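Local atomic coordinates of carboxynorspermidine decarboxylase (Campylobacter jejuni subsp. jejuni 81116, PDB entry 3N29), a protein that probably catalyses the pyridoxal-5'-phosphate-dependent decarboxylation of carboxynorspermidine, yielding the polyamine norspermidine. Residues Q43-I48 / E303-D308; V233-G238 / A253-F258; L298-E303 / I370-Q375. All blocks are in the same frame, centred on the assembly; numbering follows the deposited sequence.

Contact 1. Residues Q43-I48 / E303-D308; sequences QTPAYI and EAHMPD. With NSD (N-(3-aminopropyl)propane-1,3-diamine), chain D.
Tyr47 reaches from the strand that starts at Ala46 to the backbone of His305, and its phenol OH donates a hydrogen bond of 2.6 Å to the carbonyl O of that residue. The hydroxyl approaches in the carbonyl plane and on a lone pair, at a C=O...O angle of 120°, while His305 O lies near the plane of the Tyr47 ring, at its edge. Tyrosine suits the place because it is long: CA of Tyr47 and CA of His305 are 9.4 Å apart. With CG beside the backbone N (chi1 -60°), the ring spans this gap and sets Tyr47 OH 3.6 Å from His305 CB. His305 is the last residue of helix 302-305 and Met306 leaves helical angles, so the accepting carbonyl probably lacks the usual helical partner. Asn383 ND2 also bonds the phenol oxygen, so this buried hydroxyl has two partners.

Packing is looser on the Pro45 side. Its CG comes no closer than 4.4 Å to CE1 of the His305 ring, which it approaches obliquely. A cis peptide bond precedes Pro45, whose ring supplies a compact apolar surface there. The imidazole is anchored through ND1 by Thr300 OG1, whereas the proline meets its carbon side only loosely.

Beyond the contact, segment 303-308 runs into the polyamine pocket. Asp308 OD2 accepts from N3 of norspermidine at 2.6 Å, and it also binds a glycerol probably left from crystallisation. OD1 forms a salt bridge with Lys382. The chemistry implies a division of labour: a neutral, directional bond ties the end of helix 302-305 to strand 46-50, and three residues later Asp308 OD2 accepts from the terminal amine of the polyamine.

Contact 2. Residues V233-G238 / A253-F258; sequences VNFGGG and ALCKNF. With PLP (pyridoxal-5'-phosphate), chain C.
Phe235 and Cys255 have CA atoms 9.0 Å apart, and the CA atoms of Val233 and Phe258 are separated by 9.3 Å, so the end of strand 232-234 runs beside helix 248-262 at a spacing that side chains from both sides must fill. Phe235 and Phe258 do most of this in a T-shaped stack: the CZ edge of Phe235 points at one face of Phe258, 3.8 Å from CG, with the ring planes at 89°. A chi1 of -71° puts the Phe235 ring beside its own backbone N and directs CZ at the helix. Val233 CG2 meets the Phe258 ring at its edge, and Cys255 SG makes an oblique sulfur-aromatic contact, 4.0 Å from Phe235 CE2.

Strand, helix and the following strand 265-268 form a beta-alpha-beta unit of the eight-stranded barrel. At the end of the strand, Asn234 OD1 accepts from Gly236 N in an Asx turn. Gly236 and Gly238 adopt positive phi, which glycine tolerates readily. Gly237 suits its place because C5A of pyridoxal-5'-phosphate lies where a side chain would begin; its N is 3.6 Å from C6 of the cofactor. Gly238 N grips phosphate O2P through a nearly straight bond (2.8 Å, 165°).

Contact 3. Residues L298-E303 / I370-Q375; sequences LDTSSE and IVFLDQ
Leu298 opens the contact by pushing its two methyl groups at different partners. CD1 approaches the edge of the Phe372 ring, in its plane, 3.6 Å from CZ, whereas CD2 lies 4.0 Å from CG1 of Ile370, the Leu298 and Ile370 side chains crossing at about a right angle. A branched leucine tip suits a spot where one residue must serve two neighbours.

Thr300 follows with its methyl, CG2 standing 3.9 Å from Phe372 CE2 in an oblique approach. Its chi1 of -165° places OG1 anti to the backbone N, and CG2 takes the position between N and the carbonyl carbon, so one branch serves the apolar contact and the other stays polar. Ser301 is the N-cap of helix 302-305, its hydroxyl bonding Ala304 N. Asp299 and Glu303 form salt bridges with Lys122 and Lys382 of the second subunit.

On the opposing strand, Ile370 CG2 lies 3.7 Å above one face of Phe372, offset toward the rim. A flat ring suits position 372 because it can offer this face to Ile370 while its edge meets Leu298. Strand 279-290 pairs antiparallel with both 294-298 and 369-372, and strand 354-360 brings Met355 against Thr300 and Phe372 and Phe360 against Ile370, adding to this apolar core of the C-terminal sheet domain.

Contacts 1 and 3 form one neighbourhood of the sheet domain, their centres 5 Å apart. They share Glu303, and Thr44 OG1 of contact 1 lies 2.5 Å from Asp299 OD2 of contact 3, probably hydrogen-bonded to it. Contact 2 belongs to the barrel, on the opposite side of the chain's centre: its centre is 34 Å from that of contact 1 and 35 Å from that of contact 3, with nearest atoms about 13 Å apart in both cases. The ligands span this gap. Norspermidine N1 lies 2.8 Å from phosphate O3P of the cofactor, so contacts 1 and 2 face one active site from its two ends, and barrel and sheet domain both contribute to it.

Contact 1. Residues Q43-I48 / E303-D308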
ATOM      1  N   GLN A  43      23.022   0.359  -6.143  1.00 34.02           N
ATOM      2  CA  GLN A  43      21.998   1.332  -6.430  1.00 33.60           C
ATOM      3  C   GLN A  43      21.076   1.198  -5.185  1.00 29.89           C
ATOM      4  O   GLN A  43      20.731   0.066  -4.775  1.00 25.75           O
ATOM      5  CB  GLN A  43      21.225   0.903  -7.692  1.00 34.81           C
ATOM      6  CG  GLN A  43      20.588   1.983  -8.681  1.00 41.92           C
ATOM      7  CD  GLN A  43      19.231   2.610  -8.251  1.00 46.97           C
ATOM      8  OE1 GLN A  43      18.204   1.913  -8.007  1.00 47.66           O
ATOM      9  NE2 GLN A  43      19.209   3.967  -8.228  1.00 47.55           N
ATOM     10  N   THR A  44      20.653   2.327  -4.627  1.00 24.99           N
ATOM     11  CA  THR A  44      19.668   2.301  -3.525  1.00 23.98           C
ATOM     12  C   THR A  44      18.424   2.919  -4.070  1.00 21.62           C
ATOM     13  O   THR A  44      18.489   3.677  -5.011  1.00 22.20           O
ATOM     14  CB  THR A  44      20.146   3.093  -2.270  1.00 25.27           C
ATOM     15  OG1 THR A  44      20.560   4.406  -2.693  1.00 26.57           O
ATOM     16  CG2 THR A  44      21.301   2.338  -1.584  1.00 24.14           C
ATOM     17  N   PRO A  45      17.273   2.555  -3.531  1.00 20.37           N
ATOM     18  CA  PRO A  45      17.163   1.634  -2.421  1.00 18.13           C
ATOM     19  C   PRO A  45      17.108   0.188  -2.831  1.00 20.17           C
ATOM     20  O   PRO A  45      16.895  -0.131  -4.054  1.00 17.67           O
ATOM     21  CB  PRO A  45      15.828   2.040  -1.767  1.00 18.50           C
ATOM     22  CG  PRO A  45      15.017   2.537  -2.956  1.00 18.29           C
ATOM     23  CD  PRO A  45      16.000   3.187  -3.868  1.00 20.73           C
ATOM     24  N   ALA A  46      17.307  -0.703  -1.857  1.00 18.76           N
ATOM     25  CA  ALA A  46      17.285  -2.128  -2.185  1.00 18.83           C
ATOM     26  C   ALA A  46      16.841  -2.930  -0.956  1.00 17.10           C
ATOM     27  O   ALA A  46      17.314  -2.696   0.132  1.00 19.86           O
ATOM     28  CB  ALA A  46      18.752  -2.638  -2.702  1.00 17.01           C
ATOM     29  N   TYR A  47      16.008  -3.945  -1.119  1.00 17.52           N
ATOM     30  CA  TYR A  47      15.790  -4.892  -0.052  1.00 17.60           C
ATOM     31  C   TYR A  47      16.858  -6.006  -0.245  1.00 18.28           C
ATOM     32  O   TYR A  47      16.945  -6.547  -1.358  1.00 18.25           O
ATOM     33  CB  TYR A  47      14.428  -5.574  -0.141  1.00 17.10           C
ATOM     34  CG  TYR A  47      13.174  -4.679  -0.079  1.00 18.24           C
ATOM     35  CD1 TYR A  47      12.615  -4.345   1.116  1.00 20.32           C
ATOM     36  CD2 TYR A  47      12.598  -4.162  -1.240  1.00 15.86           C
ATOM     37  CE1 TYR A  47      11.491  -3.552   1.176  1.00 20.59           C
ATOM     38  CE2 TYR A  47      11.460  -3.384  -1.178  1.00 19.64           C
ATOM     39  CZ  TYR A  47      10.938  -3.030   0.038  1.00 18.61           C
ATOM     40  OH  TYR A  47       9.737  -2.280   0.101  1.00 20.37           O
ATOM     41  N   ILE A  48      17.588  -6.352   0.797  1.00 18.13           N
ATOM     42  CA  ILE A  48      18.651  -7.335   0.697  1.00 19.47           C
ATOM     43  C   ILE A  48      18.420  -8.501   1.649  1.00 19.51           C
ATOM     44  O   ILE A  48      18.433  -8.367   2.877  1.00 19.04           O
ATOM     45  CB  ILE A  48      20.022  -6.682   0.893  1.00 20.25           C
ATOM     46  CG1 ILE A  48      20.193  -5.484  -0.030  1.00 21.24           C
ATOM     47  CG2 ILE A  48      21.145  -7.764   0.623  1.00 20.54           C
ATOM     48  CD1 ILE A  48      21.568  -4.793   0.131  1.00 23.44           C
ATOM     49  N   GLU A 303       5.734   5.175   3.356  1.00  9.78           N
ATOM     50  CA  GLU A 303       4.400   4.881   2.795  1.00 11.18           C
ATOM     51  C   GLU A 303       4.422   3.814   1.665  1.00 10.30           C
ATOM     52  O   GLU A 303       3.594   2.905   1.634  1.00 10.49           O
ATOM     53  CB  GLU A 303       3.818   6.145   2.218  1.00 14.11           C
ATOM     54  CG  GLU A 303       2.465   5.914   1.489  1.00 21.24           C
ATOM     55  CD  GLU A 303       1.256   6.326   2.349  1.00 28.96           C
ATOM     56  OE1 GLU A 303       1.480   7.030   3.390  1.00 30.27           O
ATOM     57  OE2 GLU A 303       0.117   5.951   1.956  1.00 24.28           O
ATOM     58  N   ALA A 304       5.426   3.903   0.783  1.00  7.80           N
ATOM     59  CA  ALA A 304       5.461   3.052  -0.410  1.00  7.14           C
ATOM     60  C   ALA A 304       6.264   1.789  -0.184  1.00  7.46           C
ATOM     61  O   ALA A 304       5.953   0.742  -0.822  1.00  8.00           O
ATOM     62  CB  ALA A 304       6.026   3.874  -1.576  1.00  5.71           C
ATOM     63  N   HIS A 305       7.293   1.852   0.689  1.00  7.32           N
ATOM     64  CA  HIS A 305       8.301   0.761   0.822  1.00  7.48           C
ATOM     65  C   HIS A 305       8.302   0.029   2.164  1.00  8.17           C
ATOM     66  O   HIS A 305       8.778  -1.099   2.245  1.00  8.50           O
ATOM     67  CB  HIS A 305       9.723   1.314   0.515  1.00  7.28           C
ATOM     68  CG  HIS A 305       9.867   1.959  -0.838  1.00  4.38           C
ATOM     69  ND1 HIS A 305      10.861   2.848  -1.125  1.00  7.02           N
ATOM     70  CD2 HIS A 305       9.094   1.904  -1.947  1.00  2.86           C
ATOM     71  CE1 HIS A 305      10.727   3.304  -2.366  1.00  5.93           C
ATOM     72  NE2 HIS A 305       9.662   2.730  -2.894  1.00  4.44           N
ATOM     73  N   MET A 306       7.739   0.653   3.240  1.00 11.22           N
ATOM     74  CA  MET A 306       7.575  -0.013   4.510  1.00  9.85           C
ATOM     75  C   MET A 306       6.144   0.287   4.970  1.00 10.47           C
ATOM     76  O   MET A 306       5.966   0.870   6.041  1.00 12.65           O
ATOM     77  CB  MET A 306       8.624   0.453   5.579  1.00  8.47           C
ATOM     78  CG  MET A 306      10.172   0.123   5.242  1.00  9.04           C
ATOM     79  SD  MET A 306      11.357   0.834   6.433  1.00  4.80           S
ATOM     80  CE  MET A 306      11.588   2.476   5.794  1.00 13.75           C
ATOM     81  N   PRO A 307       5.150  -0.017   4.175  1.00 10.90           N
ATOM     82  CA  PRO A 307       3.773   0.382   4.438  1.00 12.56           C
ATOM     83  C   PRO A 307       3.254   0.027   5.829  1.00 10.77           C
ATOM     84  O   PRO A 307       2.530   0.784   6.370  1.00 11.55           O
ATOM     85  CB  PRO A 307       2.989  -0.341   3.367  1.00 11.52           C
ATOM     86  CG  PRO A 307       3.892  -1.215   2.728  1.00 12.97           C
ATOM     87  CD  PRO A 307       5.242  -0.914   3.031  1.00 12.67           C
ATOM     88  N   ASP A 308       3.629  -1.105   6.366  1.00 11.72           N
ATOM     89  CA  ASP A 308       3.176  -1.470   7.681  1.00 13.43           C
ATOM     90  C   ASP A 308       3.635  -0.516   8.785  1.00 12.91           C
ATOM     91  O   ASP A 308       2.981  -0.413   9.762  1.00 13.25           O
ATOM     92  CB  ASP A 308       3.470  -2.916   8.037  1.00 14.22           C
ATOM     93  CG  ASP A 308       2.606  -3.909   7.263  1.00 18.21           C
ATOM     94  OD1 ASP A 308       1.596  -3.549   6.656  1.00 18.24           O
ATOM     95  OD2 ASP A 308       2.957  -5.052   7.254  1.00 18.34           O
TER
HETATM   96  C1  NSD D1002       1.458 -11.336  10.165  1.00 57.70           C
HETATM   97  N1  NSD D1002       2.359 -11.726  11.211  1.00 56.76           N
HETATM   98  C2  NSD D1002       0.120 -10.916  10.672  1.00 60.03           C
HETATM   99  N2  NSD D1002      -1.090 -10.093   8.783  1.00 61.40           N
HETATM  100  C3  NSD D1002      -0.953 -11.011   9.647  1.00 62.11           C
HETATM  101  N3  NSD D1002       1.084  -6.776   6.917  1.00 52.57           N
HETATM  102  C4  NSD D1002      -0.398  -9.035   8.689  1.00 57.55           C
HETATM  103  C5  NSD D1002      -0.764  -8.124   7.551  1.00 56.37           C
HETATM  104  C6  NSD D1002      -0.114  -6.772   7.692  1.00 54.98           C

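Contact 2. Residues V233-G238 / A253-F258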
ATOM      1  N   VAL A 233      -5.067 -31.823  10.064  1.00 17.49           N
ATOM      2  CA  VAL A 233      -5.444 -30.580  10.647  1.00 17.11           C
ATOM      3  C   VAL A 233      -4.310 -29.576  10.406  1.00 16.83           C
ATOM      4  O   VAL A 233      -3.141 -29.922  10.546  1.00 17.74           O
ATOM      5  CB  VAL A 233      -5.710 -30.794  12.151  1.00 18.08           C
ATOM      6  CG1 VAL A 233      -6.001 -29.446  12.876  1.00 16.75           C
ATOM      7  CG2 VAL A 233      -6.937 -31.676  12.352  1.00 18.24           C
ATOM      8  N   ASN A 234      -4.659 -28.336  10.065  1.00 16.33           N
ATOM      9  CA  ASN A 234      -3.723 -27.266   9.767  1.00 15.37           C
ATOM     10  C   ASN A 234      -3.889 -26.169  10.833  1.00 16.01           C
ATOM     11  O   ASN A 234      -5.003 -25.626  10.998  1.00 15.70           O
ATOM     12  CB  ASN A 234      -4.061 -26.750   8.374  1.00 15.54           C
ATOM     13  CG  ASN A 234      -3.023 -25.781   7.824  1.00 15.73           C
ATOM     14  OD1 ASN A 234      -2.555 -24.896   8.530  1.00 15.35           O
ATOM     15  ND2 ASN A 234      -2.694 -25.927   6.567  1.00 13.73           N
ATOM     16  N   PHE A 235      -2.832 -25.893  11.586  1.00 15.08           N
ATOM     17  CA  PHE A 235      -2.888 -24.981  12.746  1.00 14.83           C
ATOM     18  C   PHE A 235      -2.553 -23.535  12.314  1.00 14.84           C
ATOM     19  O   PHE A 235      -2.276 -22.662  13.145  1.00 16.29           O
ATOM     20  CB  PHE A 235      -1.778 -25.338  13.718  1.00 14.39           C
ATOM     21  CG  PHE A 235      -1.969 -26.644  14.455  1.00 16.46           C
ATOM     22  CD1 PHE A 235      -3.107 -27.419  14.279  1.00 18.10           C
ATOM     23  CD2 PHE A 235      -1.021 -27.015  15.391  1.00 12.85           C
ATOM     24  CE1 PHE A 235      -3.265 -28.591  14.978  1.00 18.64           C
ATOM     25  CE2 PHE A 235      -1.184 -28.197  16.114  1.00 18.74           C
ATOM     26  CZ  PHE A 235      -2.317 -28.967  15.898  1.00 15.70           C
ATOM     27  N   GLY A 236      -2.505 -23.332  11.027  1.00 15.52           N
ATOM     28  CA  GLY A 236      -2.305 -21.983  10.456  1.00 15.85           C
ATOM     29  C   GLY A 236      -0.959 -21.363  10.822  1.00 14.58           C
ATOM     30  O   GLY A 236       0.044 -22.072  11.060  1.00 13.86           O
ATOM     31  N   GLY A 237      -0.909 -20.036  10.770  1.00 15.44           N
ATOM     32  CA  GLY A 237       0.339 -19.357  10.954  1.00 16.43           C
ATOM     33  C   GLY A 237       0.303 -18.546  12.223  1.00 16.46           C
ATOM     34  O   GLY A 237      -0.517 -18.791  13.107  1.00 19.18           O
ATOM     35  N   GLY A 238       1.162 -17.526  12.291  1.00 16.46           N
ATOM     36  CA  GLY A 238       1.276 -16.708  13.468  1.00 16.05           C
ATOM     37  C   GLY A 238       2.173 -17.175  14.585  1.00 17.68           C
ATOM     38  O   GLY A 238       2.217 -16.547  15.631  1.00 18.30           O
ATOM     39  N   ALA A 253       5.972 -30.809  21.104  1.00 17.48           N
ATOM     40  CA  ALA A 253       5.064 -31.635  21.930  1.00 16.70           C
ATOM     41  C   ALA A 253       3.565 -31.419  21.581  1.00 17.46           C
ATOM     42  O   ALA A 253       2.833 -32.411  21.322  1.00 17.42           O
ATOM     43  CB  ALA A 253       5.353 -31.392  23.405  1.00 17.32           C
ATOM     44  N   LEU A 254       3.126 -30.152  21.414  1.00 16.85           N
ATOM     45  CA  LEU A 254       1.737 -29.881  21.126  1.00 16.74           C
ATOM     46  C   LEU A 254       1.335 -30.560  19.835  1.00 17.16           C
ATOM     47  O   LEU A 254       0.291 -31.196  19.753  1.00 18.06           O
ATOM     48  CB  LEU A 254       1.452 -28.353  21.009  1.00 17.74           C
ATOM     49  CG  LEU A 254       1.461 -27.506  22.274  1.00 18.24           C
ATOM     50  CD1 LEU A 254       1.375 -26.025  21.966  1.00 18.94           C
ATOM     51  CD2 LEU A 254       0.267 -27.976  23.204  1.00 18.78           C
ATOM     52  N   CYS A 255       2.156 -30.374  18.811  1.00 17.08           N
ATOM     53  CA  CYS A 255       1.939 -30.959  17.498  1.00 17.22           C
ATOM     54  C   CYS A 255       1.970 -32.484  17.574  1.00 16.76           C
ATOM     55  O   CYS A 255       1.146 -33.165  16.987  1.00 17.83           O
ATOM     56  CB  CYS A 255       3.052 -30.499  16.570  1.00 14.86           C
ATOM     57  SG  CYS A 255       2.790 -28.715  16.088  1.00 18.30           S
ATOM     58  N   LYS A 256       2.971 -33.007  18.231  1.00 18.38           N
ATOM     59  CA  LYS A 256       3.096 -34.486  18.338  1.00 18.85           C
ATOM     60  C   LYS A 256       1.894 -35.147  19.097  1.00 19.73           C
ATOM     61  O   LYS A 256       1.300 -36.153  18.647  1.00 20.59           O
ATOM     62  CB  LYS A 256       4.450 -34.810  18.972  1.00 19.81           C
ATOM     63  CG  LYS A 256       4.645 -36.251  19.273  1.00 22.57           C
ATOM     64  CD  LYS A 256       6.138 -36.694  19.238  1.00 27.41           C
ATOM     65  CE  LYS A 256       6.186 -38.195  18.996  1.00 29.01           C
ATOM     66  NZ  LYS A 256       7.583 -38.724  18.828  1.00 35.50           N
ATOM     67  N   ASN A 257       1.548 -34.607  20.260  1.00 19.59           N
ATOM     68  CA  ASN A 257       0.360 -35.084  21.016  1.00 19.32           C
ATOM     69  C   ASN A 257      -0.933 -35.011  20.205  1.00 19.08           C
ATOM     70  O   ASN A 257      -1.751 -35.908  20.192  1.00 18.13           O
ATOM     71  CB  ASN A 257       0.252 -34.278  22.306  1.00 19.26           C
ATOM     72  CG  ASN A 257       1.416 -34.557  23.211  1.00 21.69           C
ATOM     73  OD1 ASN A 257       2.054 -35.592  23.070  1.00 22.19           O
ATOM     74  ND2 ASN A 257       1.702 -33.671  24.130  1.00 22.34           N
ATOM     75  N   PHE A 258      -1.101 -33.931  19.467  1.00 17.33           N
ATOM     76  CA  PHE A 258      -2.362 -33.720  18.805  1.00 17.02           C
ATOM     77  C   PHE A 258      -2.482 -34.763  17.707  1.00 17.01           C
ATOM     78  O   PHE A 258      -3.555 -35.391  17.531  1.00 18.20           O
ATOM     79  CB  PHE A 258      -2.435 -32.290  18.249  1.00 15.29           C
ATOM     80  CG  PHE A 258      -3.767 -31.928  17.713  1.00 14.24           C
ATOM     81  CD1 PHE A 258      -4.682 -31.240  18.491  1.00 16.96           C
ATOM     82  CD2 PHE A 258      -4.125 -32.274  16.433  1.00 18.73           C
ATOM     83  CE1 PHE A 258      -5.931 -30.915  17.967  1.00 18.25           C
ATOM     84  CE2 PHE A 258      -5.377 -31.938  15.920  1.00 14.08           C
ATOM     85  CZ  PHE A 258      -6.244 -31.263  16.666  1.00 15.59           C
TER
HETATM   86  N1  PLP C1001      -2.276 -18.993   7.184  1.00 27.08           N
HETATM   87  C2  PLP C1001      -3.306 -18.120   6.968  1.00 29.00           C
HETATM   88  C2A PLP C1001      -4.675 -18.644   6.613  1.00 29.00           C
HETATM   89  C3  PLP C1001      -3.031 -16.719   7.039  1.00 31.73           C
HETATM   90  O3  PLP C1001      -4.061 -15.806   6.807  1.00 32.97           O
HETATM   91  C4  PLP C1001      -1.737 -16.254   7.340  1.00 31.03           C
HETATM   92  C4A PLP C1001      -1.460 -14.757   7.369  1.00 32.06           C
HETATM   93  C5  PLP C1001      -0.715 -17.177   7.611  1.00 27.80           C
HETATM   94  C6  PLP C1001      -1.027 -18.550   7.520  1.00 24.71           C
HETATM   95  C5A PLP C1001       0.690 -16.738   7.952  1.00 25.19           C
HETATM   96  O4P PLP C1001       0.708 -15.851   9.042  1.00 19.83           O
HETATM   97  P   PLP C1001       2.053 -15.313   9.664  1.00 24.37           P
HETATM   98  O1P PLP C1001       2.839 -14.695   8.523  1.00 21.88           O
HETATM   99  O2P PLP C1001       2.823 -16.527  10.241  1.00 23.11           O
HETATM  100  O3P PLP C1001       1.720 -14.414  10.766  1.00 21.52           O

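Contact 3. Residues L298-E303 / I370-Q375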
ATOM      1  N   LEU A 298      15.789  10.599   2.593  1.00  2.00           N
ATOM      2  CA  LEU A 298      16.321   9.386   2.019  1.00  2.12           C
ATOM      3  C   LEU A 298      15.701   9.084   0.666  1.00  4.21           C
ATOM      4  O   LEU A 298      14.613   9.618   0.324  1.00  5.06           O
ATOM      5  CB  LEU A 298      16.096   8.215   2.928  1.00  3.00           C
ATOM      6  CG  LEU A 298      16.443   8.472   4.371  1.00  2.00           C
ATOM      7  CD1 LEU A 298      16.176   7.218   5.175  1.00  2.81           C
ATOM      8  CD2 LEU A 298      17.871   9.073   4.532  1.00  4.18           C
ATOM      9  N   ASP A 299      16.267   8.080  -0.043  1.00  4.35           N
ATOM     10  CA  ASP A 299      15.664   7.623  -1.321  1.00  5.78           C
ATOM     11  C   ASP A 299      14.708   6.451  -1.182  1.00  6.64           C
ATOM     12  O   ASP A 299      14.544   5.562  -2.061  1.00  6.49           O
ATOM     13  CB  ASP A 299      16.765   7.384  -2.393  1.00  6.20           C
ATOM     14  CG  ASP A 299      17.776   6.282  -2.018  1.00  5.16           C
ATOM     15  OD1 ASP A 299      17.646   5.696  -0.960  1.00  4.26           O
ATOM     16  OD2 ASP A 299      18.717   6.033  -2.834  1.00  9.18           O
ATOM     17  N   THR A 300      14.013   6.411  -0.058  1.00  6.60           N
ATOM     18  CA  THR A 300      13.055   5.389   0.193  1.00  5.57           C
ATOM     19  C   THR A 300      11.883   6.087   0.887  1.00  7.70           C
ATOM     20  O   THR A 300      11.947   7.281   1.183  1.00  7.04           O
ATOM     21  CB  THR A 300      13.601   4.201   1.026  1.00  7.65           C
ATOM     22  OG1 THR A 300      12.701   3.113   0.930  1.00  8.99           O
ATOM     23  CG2 THR A 300      13.765   4.507   2.564  1.00  7.27           C
ATOM     24  N   SER A 301      10.794   5.378   0.982  1.00  7.16           N
ATOM     25  CA  SER A 301       9.533   5.965   1.516  1.00  9.23           C
ATOM     26  C   SER A 301       8.890   5.010   2.484  1.00  9.30           C
ATOM     27  O   SER A 301       8.746   3.792   2.225  1.00  9.28           O
ATOM     28  CB  SER A 301       8.587   6.329   0.388  1.00  8.80           C
ATOM     29  OG  SER A 301       7.238   6.259   0.788  1.00  8.02           O
ATOM     30  N   SER A 302       8.480   5.543   3.645  1.00  9.10           N
ATOM     31  CA  SER A 302       7.757   4.713   4.607  1.00  9.66           C
ATOM     32  C   SER A 302       6.466   4.264   3.982  1.00  8.84           C
ATOM     33  O   SER A 302       6.188   3.054   4.003  1.00  8.88           O
ATOM     34  CB  SER A 302       7.541   5.508   5.928  1.00 10.28           C
ATOM     35  OG  SER A 302       6.841   6.699   5.593  1.00 15.97           O
ATOM     36  N   GLU A 303       5.734   5.175   3.356  1.00  9.78           N
ATOM     37  CA  GLU A 303       4.400   4.881   2.795  1.00 11.18           C
ATOM     38  C   GLU A 303       4.422   3.814   1.665  1.00 10.30           C
ATOM     39  O   GLU A 303       3.594   2.905   1.634  1.00 10.49           O
ATOM     40  CB  GLU A 303       3.818   6.145   2.218  1.00 14.11           C
ATOM     41  CG  GLU A 303       2.465   5.914   1.489  1.00 21.24           C
ATOM     42  CD  GLU A 303       1.256   6.326   2.349  1.00 28.96           C
ATOM     43  OE1 GLU A 303       1.480   7.030   3.390  1.00 30.27           O
ATOM     44  OE2 GLU A 303       0.117   5.951   1.956  1.00 24.28           O
ATOM     45  N   ILE A 370      21.610   4.252   5.035  1.00 14.54           N
ATOM     46  CA  ILE A 370      20.725   3.984   6.202  1.00 13.18           C
ATOM     47  C   ILE A 370      20.108   2.598   6.008  1.00 13.86           C
ATOM     48  O   ILE A 370      19.537   2.269   4.918  1.00 13.27           O
ATOM     49  CB  ILE A 370      19.633   4.967   6.291  1.00 15.95           C
ATOM     50  CG1 ILE A 370      20.205   6.406   6.320  1.00 17.75           C
ATOM     51  CG2 ILE A 370      18.666   4.610   7.413  1.00 11.45           C
ATOM     52  CD1 ILE A 370      20.875   6.728   7.719  1.00 18.44           C
ATOM     53  N   VAL A 371      20.295   1.737   6.998  1.00 13.31           N
ATOM     54  CA  VAL A 371      19.888   0.338   6.907  1.00 12.40           C
ATOM     55  C   VAL A 371      18.695   0.123   7.861  1.00 12.20           C
ATOM     56  O   VAL A 371      18.832   0.139   9.115  1.00 13.36           O
ATOM     57  CB  VAL A 371      21.079  -0.601   7.238  1.00 12.84           C
ATOM     58  CG1 VAL A 371      20.672  -2.107   7.190  1.00 11.97           C
ATOM     59  CG2 VAL A 371      22.247  -0.279   6.303  1.00 10.86           C
ATOM     60  N   PHE A 372      17.513  -0.010   7.291  1.00 11.63           N
ATOM     61  CA  PHE A 372      16.290  -0.318   8.037  1.00 12.34           C
ATOM     62  C   PHE A 372      16.235  -1.847   8.268  1.00 12.19           C
ATOM     63  O   PHE A 372      16.192  -2.681   7.314  1.00 12.57           O
ATOM     64  CB  PHE A 372      15.043   0.176   7.293  1.00 12.26           C
ATOM     65  CG  PHE A 372      14.937   1.670   7.228  1.00 12.87           C
ATOM     66  CD1 PHE A 372      14.544   2.380   8.331  1.00 11.86           C
ATOM     67  CD2 PHE A 372      15.301   2.335   6.104  1.00 12.13           C
ATOM     68  CE1 PHE A 372      14.486   3.823   8.254  1.00 10.87           C
ATOM     69  CE2 PHE A 372      15.299   3.736   6.021  1.00 12.84           C
ATOM     70  CZ  PHE A 372      14.869   4.464   7.104  1.00  8.87           C
ATOM     71  N   LEU A 373      16.185  -2.196   9.541  1.00 11.29           N
ATOM     72  CA  LEU A 373      16.352  -3.613   9.959  1.00 13.28           C
ATOM     73  C   LEU A 373      15.050  -4.405   9.782  1.00 13.13           C
ATOM     74  O   LEU A 373      13.953  -3.889  10.096  1.00 12.59           O
ATOM     75  CB  LEU A 373      16.817  -3.676  11.436  1.00 11.92           C
ATOM     76  CG  LEU A 373      18.205  -3.064  11.675  1.00 13.93           C
ATOM     77  CD1 LEU A 373      18.555  -3.167  13.217  1.00 15.61           C
ATOM     78  CD2 LEU A 373      19.303  -3.775  10.858  1.00 15.94           C
ATOM     79  N   ASP A 374      15.171  -5.656   9.325  1.00 12.37           N
ATOM     80  CA  ASP A 374      14.059  -6.620   9.321  1.00 13.49           C
ATOM     81  C   ASP A 374      12.935  -6.188   8.449  1.00 13.24           C
ATOM     82  O   ASP A 374      11.785  -5.979   8.904  1.00 11.63           O
ATOM     83  CB  ASP A 374      13.561  -6.900  10.736  1.00 14.58           C
ATOM     84  CG  ASP A 374      12.592  -8.067  10.792  1.00 16.90           C
ATOM     85  OD1 ASP A 374      12.679  -8.959   9.886  1.00 15.42           O
ATOM     86  OD2 ASP A 374      11.785  -8.114  11.784  1.00 18.21           O
ATOM     87  N   GLN A 375      13.244  -6.041   7.175  1.00 11.90           N
ATOM     88  CA  GLN A 375      12.324  -5.523   6.205  1.00 13.14           C
ATOM     89  C   GLN A 375      12.040  -6.435   4.999  1.00 12.15           C
ATOM     90  O   GLN A 375      11.715  -5.931   3.915  1.00 13.22           O
ATOM     91  CB  GLN A 375      12.783  -4.141   5.742  1.00 11.63           C
ATOM     92  CG  GLN A 375      12.802  -3.054   6.857  1.00 12.56           C
ATOM     93  CD  GLN A 375      11.481  -2.760   7.419  1.00 16.08           C
ATOM     94  OE1 GLN A 375      11.340  -2.457   8.620  1.00 19.75           O
ATOM     95  NE2 GLN A 375      10.490  -2.955   6.639  1.00 10.61           N
TER